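Local coordinates for staphylococcal nuclease domain-containing protein 1 (Drosophila melanogaster, PDB 2WAC), which cleaves both DNA and RNA as an endonuclease, takes part in RNA-induced silencing and, through its Tudor domain, binds peptides carrying symmetrically dimethylated arginines, at residues L16-Q21 / N159-R164; E30-K35 / P104-E109; S138-N143 / K174-E179. One frame throughout, in Å; residues are numbered along the deposited sequence.

How the interactions relate
Interactions 1 and 3 belong to the staphylococcal nuclease-like half of this Tudor-plus-nuclease-like construct, interaction 2 to the connection between that barrel and the Tudor sheet. Interactions 1 and 3 have centres about 12 Å apart and touch: Leu163 CD1, inside the barrel, packs on Val141 CG1 of helix 127-141 at 4.2 Å. Interaction 2 lies about 25 Å from interaction 1 between centres and about 33 Å from interaction 3, on the other side of the chain's centre. Strand 17-22 of interaction 1 is followed in the chain by helix 26-42 of interaction 2, joining the two halves. Interaction 2 also adjoins Arg70, within the dimethylarginine-binding region of residues 62-90.

Interaction 1 (L16-Q21 / N159-R164)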
# COMPACT_ATOMS: atom_id res chain seq x y z
N LEU A 16 8.65 -1.41 -0.78
CA LEU A 16 8.29 -0.07 -0.28
C LEU A 16 7.24 0.66 -1.11
O LEU A 16 7.23 1.89 -1.18
CB LEU A 16 9.54 0.80 -0.04
CG LEU A 16 10.38 0.48 1.20
CD1 LEU A 16 11.65 1.31 1.21
CD2 LEU A 16 9.61 0.70 2.49
N THR A 17 6.36 -0.10 -1.75
CA THR A 17 5.09 0.45 -2.19
C THR A 17 4.15 0.34 -0.99
O THR A 17 4.40 -0.43 -0.06
CB THR A 17 4.50 -0.24 -3.45
OG1 THR A 17 4.08 -1.57 -3.14
CG2 THR A 17 5.52 -0.27 -4.59
N PHE A 18 3.08 1.14 -0.99
CA PHE A 18 2.13 1.12 0.11
C PHE A 18 0.73 1.42 -0.39
O PHE A 18 0.55 2.07 -1.41
CB PHE A 18 2.55 2.11 1.21
CG PHE A 18 2.60 3.55 0.75
CD1 PHE A 18 3.76 4.08 0.20
CD2 PHE A 18 1.48 4.37 0.87
CE1 PHE A 18 3.81 5.40 -0.23
CE2 PHE A 18 1.52 5.70 0.44
CZ PHE A 18 2.69 6.21 -0.11
N PHE A 19 -0.26 0.93 0.35
CA PHE A 19 -1.66 1.25 0.08
C PHE A 19 -2.15 2.24 1.12
O PHE A 19 -1.87 2.10 2.32
CB PHE A 19 -2.53 -0.01 0.11
CG PHE A 19 -2.34 -0.90 -1.09
CD1 PHE A 19 -1.22 -1.72 -1.20
CD2 PHE A 19 -3.30 -0.95 -2.09
CE1 PHE A 19 -1.05 -2.56 -2.30
CE2 PHE A 19 -3.14 -1.78 -3.19
CZ PHE A 19 -2.01 -2.58 -3.30
N ALA A 20 -2.90 3.24 0.66
CA ALA A 20 -3.45 4.26 1.55
C ALA A 20 -4.95 4.45 1.32
O ALA A 20 -5.43 4.40 0.19
CB ALA A 20 -2.71 5.58 1.36
N GLN A 21 -5.68 4.64 2.42
CA GLN A 21 -7.09 5.02 2.37
C GLN A 21 -7.22 6.51 2.61
O GLN A 21 -6.48 7.09 3.41
CB GLN A 21 -7.88 4.28 3.46
CG GLN A 21 -8.06 2.78 3.25
CD GLN A 21 -8.60 2.08 4.49
OE1 GLN A 21 -8.63 2.65 5.58
NE2 GLN A 21 -9.02 0.83 4.32
N ASN A 159 1.73 5.49 -8.69
CA ASN A 159 2.32 6.83 -8.75
C ASN A 159 3.30 7.07 -7.60
O ASN A 159 3.15 6.49 -6.52
CB ASN A 159 1.22 7.90 -8.74
CG ASN A 159 0.31 7.82 -9.96
OD1 ASN A 159 0.68 7.29 -11.01
ND2 ASN A 159 -0.90 8.36 -9.83
N LEU A 160 4.29 7.92 -7.84
CA LEU A 160 5.26 8.31 -6.81
C LEU A 160 4.63 9.28 -5.82
O LEU A 160 4.02 10.28 -6.22
CB LEU A 160 6.51 8.94 -7.44
CG LEU A 160 7.70 8.07 -7.86
CD1 LEU A 160 7.32 6.96 -8.84
CD2 LEU A 160 8.81 8.94 -8.45
N ALA A 161 4.77 8.99 -4.52
CA ALA A 161 4.18 9.82 -3.48
C ALA A 161 5.11 10.00 -2.28
O ALA A 161 5.81 9.06 -1.88
CB ALA A 161 2.84 9.25 -3.03
N THR A 162 5.11 11.20 -1.71
CA THR A 162 5.75 11.42 -0.41
C THR A 162 4.71 11.30 0.70
O THR A 162 3.52 11.51 0.48
CB THR A 162 6.46 12.79 -0.31
OG1 THR A 162 5.55 13.84 -0.66
CG2 THR A 162 7.69 12.83 -1.22
N LEU A 163 5.18 10.96 1.90
CA LEU A 163 4.34 10.91 3.09
C LEU A 163 4.94 11.80 4.17
O LEU A 163 6.15 11.80 4.39
CB LEU A 163 4.20 9.48 3.61
CG LEU A 163 3.49 8.45 2.72
CD1 LEU A 163 3.49 7.08 3.41
CD2 LEU A 163 2.07 8.87 2.37
N ARG A 164 4.08 12.57 4.83
CA ARG A 164 4.50 13.59 5.78
C ARG A 164 3.74 13.45 7.09
O ARG A 164 2.54 13.14 7.09
CB ARG A 164 4.24 14.97 5.17
CG ARG A 164 4.89 16.13 5.89
CD ARG A 164 4.77 17.42 5.09
NE ARG A 164 3.53 18.14 5.36
CZ ARG A 164 3.33 19.43 5.09
NH1 ARG A 164 4.30 20.16 4.54
NH2 ARG A 164 2.16 20.00 5.37
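Two hydrogen bonds hold Thr17 OG1, one with Thr13 OG1 and one with Glu115 OE2, on the face of strand 17-22 opposite the one from which Phe18 reaches out to Leu163 and Ala161. A threonine suits this partly exposed position, where its hydroxyl has two partners; the next residue points into a buried interior, where a phenylalanine is large enough to span the gap to a strand with which this one does not pair. The side chains of Phe18 and Leu163 reach out to meet each other across that interior. Leu163 lays its CD1 methyl over one face of the ring in a CH-pi contact, 3.9 Å from the centroid and 18° off the ring normal. Its other methyl, CD2, packs on the far end of the ring, 3.7 Å from Phe18 CZ. With chi1 near -64° its CG lies beside the backbone N, anti to the carbonyl carbon, and both methyls lie on one side of the ring, CD1 over the face and CD2 out past CZ. Ala161, two residues back on the same inward face, meets the ring obliquely, its CB 4.2 Å from Phe18 CZ; its small side chain leaves room for the aromatic end. No hydrogen bond crosses, so the contact is purely apolar. An alanine in place of Leu163, lacking both methyls, is likely to leave one face of the Phe18 ring without its packing partner and the ring freer to turn. Strands 17-22 and 159-164 both flank strand 113-118, and the five-stranded order 1-2-3-5-4, closed between first and last, is that of an OB-fold barrel. Val9 of strand 5-12 and Leu148 of strand 145-152 touch both Phe18 and Leu163, while Phe137 of helix 127-141 packs on Leu163 from the helix side of the barrel.

Interaction 2 (E30-K35 / P104-E109)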
# COMPACT_ATOMS: atom_id res chain seq x y z
N GLU A 30 -16.80 1.91 5.95
CA GLU A 30 -17.44 1.41 7.16
C GLU A 30 -18.87 0.94 6.89
O GLU A 30 -19.28 -0.13 7.34
CB GLU A 30 -17.41 2.50 8.24
CG GLU A 30 -18.39 2.33 9.40
CD GLU A 30 -18.70 3.64 10.09
OE1 GLU A 30 -17.78 4.23 10.71
OE2 GLU A 30 -19.86 4.09 10.01
N SER A 31 -19.61 1.76 6.14
CA SER A 31 -20.99 1.46 5.76
C SER A 31 -21.08 0.27 4.80
O SER A 31 -21.95 -0.59 4.96
CB SER A 31 -21.64 2.70 5.13
OG SER A 31 -22.94 2.41 4.65
N LEU A 32 -20.19 0.23 3.81
CA LEU A 32 -20.13 -0.87 2.83
C LEU A 32 -19.84 -2.21 3.51
O LEU A 32 -20.51 -3.21 3.21
CB LEU A 32 -19.07 -0.57 1.76
CG LEU A 32 -19.01 -1.38 0.46
CD1 LEU A 32 -18.31 -0.59 -0.64
CD2 LEU A 32 -18.32 -2.73 0.64
N MET A 33 -18.86 -2.23 4.41
CA MET A 33 -18.47 -3.44 5.12
C MET A 33 -19.57 -3.98 6.04
O MET A 33 -19.69 -5.19 6.23
CB MET A 33 -17.18 -3.22 5.92
CG MET A 33 -15.89 -3.28 5.09
SD MET A 33 -15.61 -4.88 4.27
CE MET A 33 -16.32 -4.56 2.67
N SER A 34 -20.36 -3.07 6.59
CA SER A 34 -21.49 -3.43 7.45
C SER A 34 -22.65 -4.02 6.65
O SER A 34 -23.32 -4.94 7.12
CB SER A 34 -21.96 -2.21 8.26
OG SER A 34 -22.97 -2.57 9.18
N LYS A 35 -22.89 -3.48 5.46
CA LYS A 35 -23.95 -3.97 4.58
C LYS A 35 -23.57 -5.31 3.94
O LYS A 35 -24.42 -6.18 3.76
CB LYS A 35 -24.28 -2.94 3.50
CG LYS A 35 -24.91 -1.66 4.03
CD LYS A 35 -25.09 -0.63 2.92
CE LYS A 35 -25.53 0.72 3.47
NZ LYS A 35 -26.84 0.65 4.18
N PRO A 104 -23.87 -6.85 -7.61
CA PRO A 104 -23.71 -5.60 -8.34
C PRO A 104 -23.83 -4.32 -7.50
O PRO A 104 -23.26 -3.30 -7.87
CB PRO A 104 -24.82 -5.67 -9.39
CG PRO A 104 -24.91 -7.12 -9.71
CD PRO A 104 -24.62 -7.85 -8.41
N ALA A 105 -24.56 -4.40 -6.38
CA ALA A 105 -24.70 -3.27 -5.45
C ALA A 105 -23.39 -2.85 -4.78
O ALA A 105 -23.23 -1.68 -4.41
CB ALA A 105 -25.76 -3.58 -4.40
N PHE A 106 -22.46 -3.79 -4.64
CA PHE A 106 -21.18 -3.54 -3.98
C PHE A 106 -20.02 -3.36 -4.96
O PHE A 106 -18.88 -3.16 -4.55
CB PHE A 106 -20.84 -4.68 -3.00
CG PHE A 106 -21.84 -4.85 -1.89
CD1 PHE A 106 -21.67 -4.17 -0.69
CD2 PHE A 106 -22.94 -5.69 -2.04
CE1 PHE A 106 -22.59 -4.32 0.35
CE2 PHE A 106 -23.86 -5.85 -1.01
CZ PHE A 106 -23.69 -5.17 0.19
N SER A 107 -20.32 -3.41 -6.26
CA SER A 107 -19.28 -3.45 -7.29
C SER A 107 -18.99 -2.10 -7.97
O SER A 107 -18.02 -1.99 -8.71
CB SER A 107 -19.64 -4.49 -8.35
OG SER A 107 -19.80 -5.77 -7.78
N SER A 108 -19.83 -1.10 -7.70
CA SER A 108 -19.73 0.18 -8.40
C SER A 108 -18.78 1.18 -7.75
O SER A 108 -18.12 1.96 -8.44
CB SER A 108 -21.11 0.80 -8.62
OG SER A 108 -21.84 0.87 -7.40
N GLU A 109 -18.72 1.17 -6.42
CA GLU A 109 -17.77 2.01 -5.69
C GLU A 109 -16.34 1.62 -6.01
O GLU A 109 -16.00 0.43 -6.05
CB GLU A 109 -18.02 1.93 -4.18
CG GLU A 109 -19.23 2.71 -3.73
CD GLU A 109 -19.79 2.21 -2.42
OE1 GLU A 109 -19.23 2.55 -1.36
OE2 GLU A 109 -20.79 1.47 -2.46
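In the extended Tudor domain, the connecting helix 26-42 lays Leu32 and Lys35, one turn apart, against Phe106 and Glu109 of the loop that follows strand 99-101. The CA atoms of Leu32 and Phe106, 7.4 Å apart, are the closest pair of CA atoms across the two segments. Phe106 extends its ring to the helix so that CD1 lies 3.9 Å from Leu32 CD2. Near the ring plane, at its edge, Leu32 O comes within 3.7 Å of Phe106 CE1. Beyond it the aliphatic base of Lys35 continues the surface, with CB 3.8 Å from Phe106 CE1. A lysine therefore serves well here, packing with its first carbons while the charged end leads away from the loop. Leu36 and Asp39, further along the helix, also touch the ring.

Helix 26-42 follows the second strand of the nuclease-like barrel, and the five-stranded Tudor sheet comes next in the chain. Arg70 of strand 68-77 links the loop to that sheet, NH1 hydrogen-bonding the carbonyl oxygens of both Phe106 and Glu109, and its side chain also touches Leu32.

Leu32 CG stands anti to the backbone N (chi1 -166°), which carries its methyls from the helix flank to the loop; CD1 then meets the carboxylate of Glu109, 3.4 Å from OE1. That approach is packing, since the hydrogen bond of Glu109 OE1 is made with Tyr112 OH, whose side chain touches Leu32 as well.

Interaction 3 (S138-N143 / K174-E179); sequences SEDVLN and KQLVAE
Asp140 and Leu176 lie on the closing turns of two helices, 127-141 and 172-178, with 9.7 Å between their CA atoms, a distance bridged by side chains and a water. The first helix still bonds Leu142 N to Ser138 O before Leu142 leaves helical geometry; the second bonds Glu179 N to Gln175 O. The side chains of Asp140 and Leu176 run antiparallel, side by side, and Leu176 CD2 comes to 3.9 Å from Asp140 OD2. The same oxygen shares a water with Glu179, 3.2 Å from Asp140 OD2 and 2.7 Å from Glu179 OE1. Asp140 OD2 and Glu179 OE1 stand 5.3 Å apart, and the water between them probably eases the repulsion of like charges. Leucine suits its position because its inner side is buried, touching Val182; aspartate suits a partly exposed position, where water is available. Phe172 of the second helix also touches Asp140 and Val141. Helix 127-141 between barrel strands 113-118 and 145-152, with further helices after strand 159-164, is the arrangement of the staphylococcal nuclease fold, an OB barrel with helices packed beside it.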
# COMPACT_ATOMS: atom_id res chain seq x y z
N SER A 138 7.25 0.84 8.45
CA SER A 138 5.98 0.37 8.99
C SER A 138 5.69 0.95 10.37
O SER A 138 4.55 1.31 10.68
CB SER A 138 5.95 -1.16 9.05
OG SER A 138 4.73 -1.62 9.58
N GLU A 139 6.73 1.05 11.20
CA GLU A 139 6.61 1.67 12.52
C GLU A 139 6.26 3.15 12.41
O GLU A 139 5.52 3.69 13.23
CB GLU A 139 7.90 1.48 13.33
CG GLU A 139 7.70 1.61 14.83
CD GLU A 139 9.01 1.62 15.61
OE1 GLU A 139 9.97 0.95 15.19
OE2 GLU A 139 9.07 2.31 16.65
N ASP A 140 6.79 3.80 11.37
CA ASP A 140 6.52 5.21 11.09
C ASP A 140 5.07 5.49 10.69
O ASP A 140 4.44 6.40 11.23
CB ASP A 140 7.46 5.73 9.99
CG ASP A 140 8.90 5.91 10.45
OD1 ASP A 140 9.14 5.97 11.67
OD2 ASP A 140 9.78 5.99 9.58
N VAL A 141 4.55 4.70 9.75
CA VAL A 141 3.30 5.08 9.07
C VAL A 141 2.12 4.10 9.14
O VAL A 141 0.97 4.53 8.98
CB VAL A 141 3.54 5.47 7.57
CG1 VAL A 141 4.58 6.58 7.46
CG2 VAL A 141 3.95 4.26 6.73
N LEU A 142 2.37 2.81 9.36
CA LEU A 142 1.29 1.82 9.28
C LEU A 142 0.18 2.11 10.29
O LEU A 142 0.43 2.23 11.49
CB LEU A 142 1.81 0.38 9.41
CG LEU A 142 0.80 -0.73 9.06
CD1 LEU A 142 0.57 -0.83 7.55
CD2 LEU A 142 1.25 -2.06 9.62
N ASN A 143 -1.05 2.23 9.77
CA ASN A 143 -2.26 2.56 10.53
C ASN A 143 -2.33 4.00 11.04
O ASN A 143 -3.22 4.35 11.82
CB ASN A 143 -2.48 1.59 11.70
CG ASN A 143 -2.52 0.15 11.25
OD1 ASN A 143 -1.98 -0.73 11.92
ND2 ASN A 143 -3.17 -0.12 10.12
N LYS A 174 12.32 10.55 3.26
CA LYS A 174 13.59 11.26 3.39
C LYS A 174 14.28 10.94 4.71
O LYS A 174 15.50 10.81 4.76
CB LYS A 174 13.38 12.77 3.25
CG LYS A 174 14.66 13.58 3.17
CD LYS A 174 14.39 15.07 3.11
CE LYS A 174 15.68 15.86 3.07
NZ LYS A 174 15.45 17.33 2.92
N GLN A 175 13.49 10.81 5.77
CA GLN A 175 14.01 10.44 7.09
C GLN A 175 14.69 9.07 7.06
O GLN A 175 15.71 8.87 7.71
CB GLN A 175 12.91 10.49 8.16
CG GLN A 175 13.44 10.47 9.59
CD GLN A 175 12.35 10.60 10.63
OE1 GLN A 175 11.47 9.75 10.74
NE2 GLN A 175 12.41 11.67 11.42
N LEU A 176 14.11 8.13 6.30
CA LEU A 176 14.71 6.82 6.08
C LEU A 176 16.09 6.94 5.42
O LEU A 176 17.02 6.22 5.78
CB LEU A 176 13.81 5.93 5.22
CG LEU A 176 12.42 5.48 5.72
CD1 LEU A 176 11.75 4.63 4.65
CD2 LEU A 176 12.51 4.72 7.03
N VAL A 177 16.20 7.86 4.47
CA VAL A 177 17.47 8.19 3.81
C VAL A 177 18.47 8.80 4.80
O VAL A 177 19.61 8.34 4.90
CB VAL A 177 17.26 9.12 2.58
CG1 VAL A 177 18.58 9.43 1.89
CG2 VAL A 177 16.29 8.49 1.59
N ALA A 178 18.03 9.82 5.54
CA ALA A 178 18.89 10.52 6.52
C ALA A 178 19.38 9.60 7.65
O ALA A 178 20.46 9.82 8.20
CB ALA A 178 18.17 11.73 7.09
N GLU A 179 18.58 8.58 7.97
CA GLU A 179 18.95 7.58 8.98
C GLU A 179 19.85 6.48 8.42
O GLU A 179 20.30 5.60 9.17
CB GLU A 179 17.70 6.97 9.61
CG GLU A 179 16.98 7.89 10.59
CD GLU A 179 15.59 7.42 10.94
OE1 GLU A 179 15.05 6.52 10.24
OE2 GLU A 179 15.01 7.94 11.92
O HOH W 1 12.69 5.37 10.76